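Side-chain contacts in bifunctional dTDP-4-dehydrorhamnose 3,5-epimerase/dTDP-4-dehydrorhamnose reductase (Arabidopsis thaliana, PDB 4QQR), which catalyses the 3,5-epimerization of dTDP-4-keto-6-deoxyglucose and the subsequent NADPH-dependent reduction that yields dTDP-beta-L-rhamnose: residues Gly122-Leu125 with Gly126-Ile129; Gly141-Tyr144 with Ser145-Ala149. All coordinates share one frame; numbering follows the deposited sequence.

Interaction 1 of 2, residues Gly122-Leu125 with Gly126-Ile129; sequences GHPL and GSGI. With ZN (zinc ion), chain C.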
loop_
_atom_site.group_PDB
_atom_site.type_symbol
_atom_site.label_atom_id
_atom_site.label_comp_id
_atom_site.label_asym_id
_atom_site.label_seq_id
_atom_site.Cartn_x
_atom_site.Cartn_y
_atom_site.Cartn_z
ATOM N N GLY A 122 -5.672 25.538 3.040
ATOM C CA GLY A 122 -4.863 25.994 1.920
ATOM C C GLY A 122 -5.562 25.765 0.597
ATOM O O GLY A 122 -5.072 26.179 -0.461
ATOM N N HIS A 123 -6.705 25.080 0.662
ATOM C CA HIS A 123 -7.598 24.915 -0.487
ATOM C C HIS A 123 -9.050 25.015 -0.004
ATOM O O HIS A 123 -9.789 24.027 -0.009
ATOM C CB HIS A 123 -7.364 23.568 -1.186
ATOM C CG HIS A 123 -5.931 23.148 -1.239
ATOM N ND1 HIS A 123 -5.240 22.710 -0.121
ATOM C CD2 HIS A 123 -5.047 23.095 -2.263
ATOM C CE1 HIS A 123 -4.004 22.411 -0.458
ATOM N NE2 HIS A 123 -3.858 22.629 -1.754
ATOM N N PRO A 124 -9.465 26.218 0.424
ATOM C CA PRO A 124 -10.766 26.320 1.102
ATOM C C PRO A 124 -11.972 26.214 0.176
ATOM O O PRO A 124 -11.876 26.512 -1.016
ATOM C CB PRO A 124 -10.713 27.697 1.770
ATOM C CG PRO A 124 -9.678 28.480 0.987
ATOM C CD PRO A 124 -8.743 27.505 0.347
ATOM N N LEU A 125 -13.093 25.772 0.738
ATOM C CA LEU A 125 -14.361 25.740 0.031
ATOM C C LEU A 125 -14.681 27.122 -0.531
ATOM O O LEU A 125 -14.739 28.102 0.215
ATOM C CB LEU A 125 -15.458 25.294 0.995
ATOM C CG LEU A 125 -16.921 25.527 0.609
ATOM C CD1 LEU A 125 -17.280 24.748 -0.668
ATOM C CD2 LEU A 125 -17.868 25.171 1.770
ATOM N N GLY A 126 -14.860 27.205 -1.847
ATOM C CA GLY A 126 -15.226 28.452 -2.503
ATOM C C GLY A 126 -14.068 29.284 -3.036
ATOM O O GLY A 126 -14.282 30.290 -3.716
ATOM N N SER A 127 -12.840 28.870 -2.737
ATOM C CA SER A 127 -11.658 29.666 -3.079
ATOM C C SER A 127 -11.228 29.573 -4.540
ATOM O O SER A 127 -10.428 30.390 -5.011
ATOM C CB SER A 127 -10.471 29.242 -2.223
ATOM O OG SER A 127 -9.991 27.963 -2.618
ATOM N N GLY A 128 -11.721 28.563 -5.246
ATOM C CA GLY A 128 -11.260 28.313 -6.598
ATOM C C GLY A 128 -9.839 27.770 -6.629
ATOM O O GLY A 128 -9.271 27.574 -7.704
ATOM N N ILE A 129 -9.261 27.539 -5.453
ATOM C CA ILE A 129 -7.948 26.906 -5.360
ATOM C C ILE A 129 -8.105 25.395 -5.272
ATOM O O ILE A 129 -8.675 24.880 -4.302
ATOM C CB ILE A 129 -7.146 27.395 -4.137
ATOM C CG1 ILE A 129 -6.890 28.900 -4.250
ATOM C CG2 ILE A 129 -5.840 26.615 -4.016
ATOM C CD1 ILE A 129 -6.400 29.338 -5.633
HETATM ZN ZN ZN C . -2.332 22.902 -3.651
HETATM O O HOH W 1 -12.125 25.622 -4.323
#

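Interaction 2 of 2, residues Gly141-Tyr144 with Ser145-Ala149; sequences GSFY and SKTKA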
loop_
_atom_site.group_PDB
_atom_site.type_symbol
_atom_site.label_atom_id
_atom_site.label_comp_id
_atom_site.label_asym_id
_atom_site.label_seq_id
_atom_site.Cartn_x
_atom_site.Cartn_y
_atom_site.Cartn_z
ATOM N N GLY A 141 -8.984 9.368 6.260
ATOM C CA GLY A 141 -9.527 8.749 7.450
ATOM C C GLY A 141 -10.012 7.362 7.088
ATOM O O GLY A 141 -9.514 6.365 7.621
ATOM N N SER A 142 -10.959 7.291 6.154
ATOM C CA SER A 142 -11.609 6.021 5.819
ATOM C C SER A 142 -10.682 5.035 5.083
ATOM O O SER A 142 -9.730 5.437 4.404
ATOM C CB SER A 142 -12.904 6.259 5.023
ATOM O OG SER A 142 -12.671 6.302 3.617
ATOM N N PHE A 143 -10.973 3.747 5.229
ATOM C CA PHE A 143 -10.171 2.685 4.611
ATOM C C PHE A 143 -9.995 2.835 3.099
ATOM O O PHE A 143 -8.873 2.810 2.584
ATOM C CB PHE A 143 -10.773 1.313 4.906
ATOM C CG PHE A 143 -10.203 0.211 4.058
ATOM C CD1 PHE A 143 -8.994 -0.395 4.405
ATOM C CD2 PHE A 143 -10.870 -0.219 2.900
ATOM C CE1 PHE A 143 -8.461 -1.407 3.626
ATOM C CE2 PHE A 143 -10.348 -1.235 2.117
ATOM C CZ PHE A 143 -9.138 -1.836 2.482
ATOM N N TYR A 144 -11.108 2.969 2.394
ATOM C CA TYR A 144 -11.054 3.098 0.953
ATOM C C TYR A 144 -10.115 4.239 0.567
ATOM O O TYR A 144 -9.243 4.084 -0.283
ATOM C CB TYR A 144 -12.456 3.312 0.354
ATOM C CG TYR A 144 -12.436 3.181 -1.145
ATOM C CD1 TYR A 144 -12.258 1.942 -1.736
ATOM C CD2 TYR A 144 -12.542 4.296 -1.967
ATOM C CE1 TYR A 144 -12.207 1.809 -3.099
ATOM C CE2 TYR A 144 -12.492 4.177 -3.338
ATOM C CZ TYR A 144 -12.318 2.927 -3.902
ATOM O OH TYR A 144 -12.266 2.769 -5.272
ATOM N N SER A 145 -10.280 5.373 1.239
ATOM C CA SER A 145 -9.497 6.575 0.966
ATOM C C SER A 145 -7.995 6.412 1.214
ATOM O O SER A 145 -7.165 6.835 0.407
ATOM C CB SER A 145 -10.022 7.722 1.814
ATOM O OG SER A 145 -10.032 8.888 1.034
ATOM N N LYS A 146 -7.653 5.810 2.346
ATOM C CA LYS A 146 -6.258 5.618 2.694
ATOM C C LYS A 146 -5.637 4.649 1.689
ATOM O O LYS A 146 -4.515 4.850 1.219
ATOM C CB LYS A 146 -6.148 5.086 4.121
ATOM C CG LYS A 146 -4.859 5.458 4.838
ATOM C CD LYS A 146 -4.839 4.898 6.264
ATOM C CE LYS A 146 -6.221 5.007 6.926
ATOM N NZ LYS A 146 -6.173 5.735 8.217
ATOM N N THR A 147 -6.398 3.618 1.335
ATOM C CA THR A 147 -5.909 2.575 0.442
ATOM C C THR A 147 -5.618 3.092 -0.969
ATOM O O THR A 147 -4.544 2.817 -1.536
ATOM C CB THR A 147 -6.876 1.383 0.396
ATOM O OG1 THR A 147 -7.036 0.856 1.720
ATOM C CG2 THR A 147 -6.337 0.296 -0.495
ATOM N N LYS A 148 -6.559 3.841 -1.538
ATOM C CA LYS A 148 -6.355 4.375 -2.881
ATOM C C LYS A 148 -5.185 5.362 -2.898
ATOM O O LYS A 148 -4.391 5.367 -3.837
ATOM C CB LYS A 148 -7.633 5.004 -3.415
ATOM C CG LYS A 148 -8.760 4.005 -3.595
ATOM C CD LYS A 148 -8.390 2.847 -4.536
ATOM C CE LYS A 148 -8.480 3.262 -6.011
ATOM N NZ LYS A 148 -8.474 2.088 -6.940
ATOM N N ALA A 149 -5.062 6.172 -1.849
ATOM C CA ALA A 149 -3.883 7.026 -1.709
ATOM C C ALA A 149 -2.564 6.226 -1.726
ATOM O O ALA A 149 -1.649 6.578 -2.474
ATOM C CB ALA A 149 -3.969 7.896 -0.464
#

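Interaction 1 of 2, residues Gly122-Leu125 with Gly126-Ile129
Ser-127 folds back on Pro-124 to close a type II beta turn, and the contact is closest-knit here because two hydrogen bonds converge on Pro-124 O. Ser-127 OG donates to Pro-124 O at 2.9 Å, in the carbonyl plane on a lone pair. Ser-127 N donates to Pro-124 O at 3.1 Å, from 43° above that plane. With OG held between its backbone N and carbonyl carbon (chi1 72°), Ser-127 reaches back to Pro-124 while OG also accepts from Ile-129 N at 3.0 Å, an ST turn. The proline ring lies against Ser-127 CB. Gly-126 takes the third turn position with phi 94°, where a CB would run into Leu-125 O.

Away from the turn the packing is looser. A water bridges Pro-124 O and Gly-128 N through weak bonds on the exposed side, and Ile-129 CG2 stays 4.0 Å from His-123 CD2, the two side chains crossing at about a right angle. His-123 NE2 binds zinc at 2.5 Å together with Asp-135, while Asp-120 bonds its ND1. The chemistry implies a surface turn closed by a backbone bond and reinforced by a serine hydroxyl that both donates and accepts, with metal ligation at its edge.

Interaction 2 of 2, residues Gly141-Tyr144 with Ser145-Ala149
Tyr-144 sets one ring face over CG of Lys-148, one helical turn on, the two side chains crossing at a slant. Lys-148 CG sits 3.9 Å from the centroid of the Tyr-144 ring and 19° off the normal, a CH-pi contact displaced toward the rim. Placing CG of Tyr-144 opposite its backbone N (chi1 -169°) swings the ring onto this lysine, whose bent chain carries Lys-148 CE to 3.9 Å from Tyr-144 OH. The spacing matches the Tyr-X-X-X-Lys signature of short-chain dehydrogenases/reductases, and Tyr-144 lies close to Val-70 of the probable NADPH site. An alanine in place of Tyr-144 would probably leave the Lys-148 methylenes without their aromatic cover and the chain more able to turn.

Ser-145 follows directly and is buried; its backbone N gives a weak capping bond, 3.5 Å long, to OG of the N-cap residue Ser-142, while its own OG bonds Phe-139 O. Thr-147 is the third centre. Thr-147 OG1 donates to Phe-143 O at 2.8 Å from well above the carbonyl plane, and also lies over one face of the Phe-143 ring. Thr-147 N reaches the same Phe-143 O at 2.9 Å, nearly in line with the C=O bond.

This first turn of helix 143-155, which links strands 107-113 and 161-166, packs on helix 80-103: Phe-143 touches Ile-87, Thr-147 Val-91 and Lys-148 Asn-90. Thr-147 also meets Leu-154 of the second subunit.

How the interactions relate
The two contacts come in series along one chain: interaction 1 closes before interaction 2 opens. Their centres are about 22 Å apart and their nearest atoms about 15 Å, so they do not touch. Interaction 1 lies in the long loop that leaves strand 107-113; interaction 2 sits where that loop ends and helix 143-155 begins. Both belong to the RmlD-type reductase fold; the chain's six-stranded parallel sheet is of the Rossmann type and includes strand 107-113. They differ in setting: 122-129 is a surface turn with a zinc ligand, about 22 Å from the chain centre, whereas 141-149 is partly buried beside the probable NADPH site and reaches the second subunit.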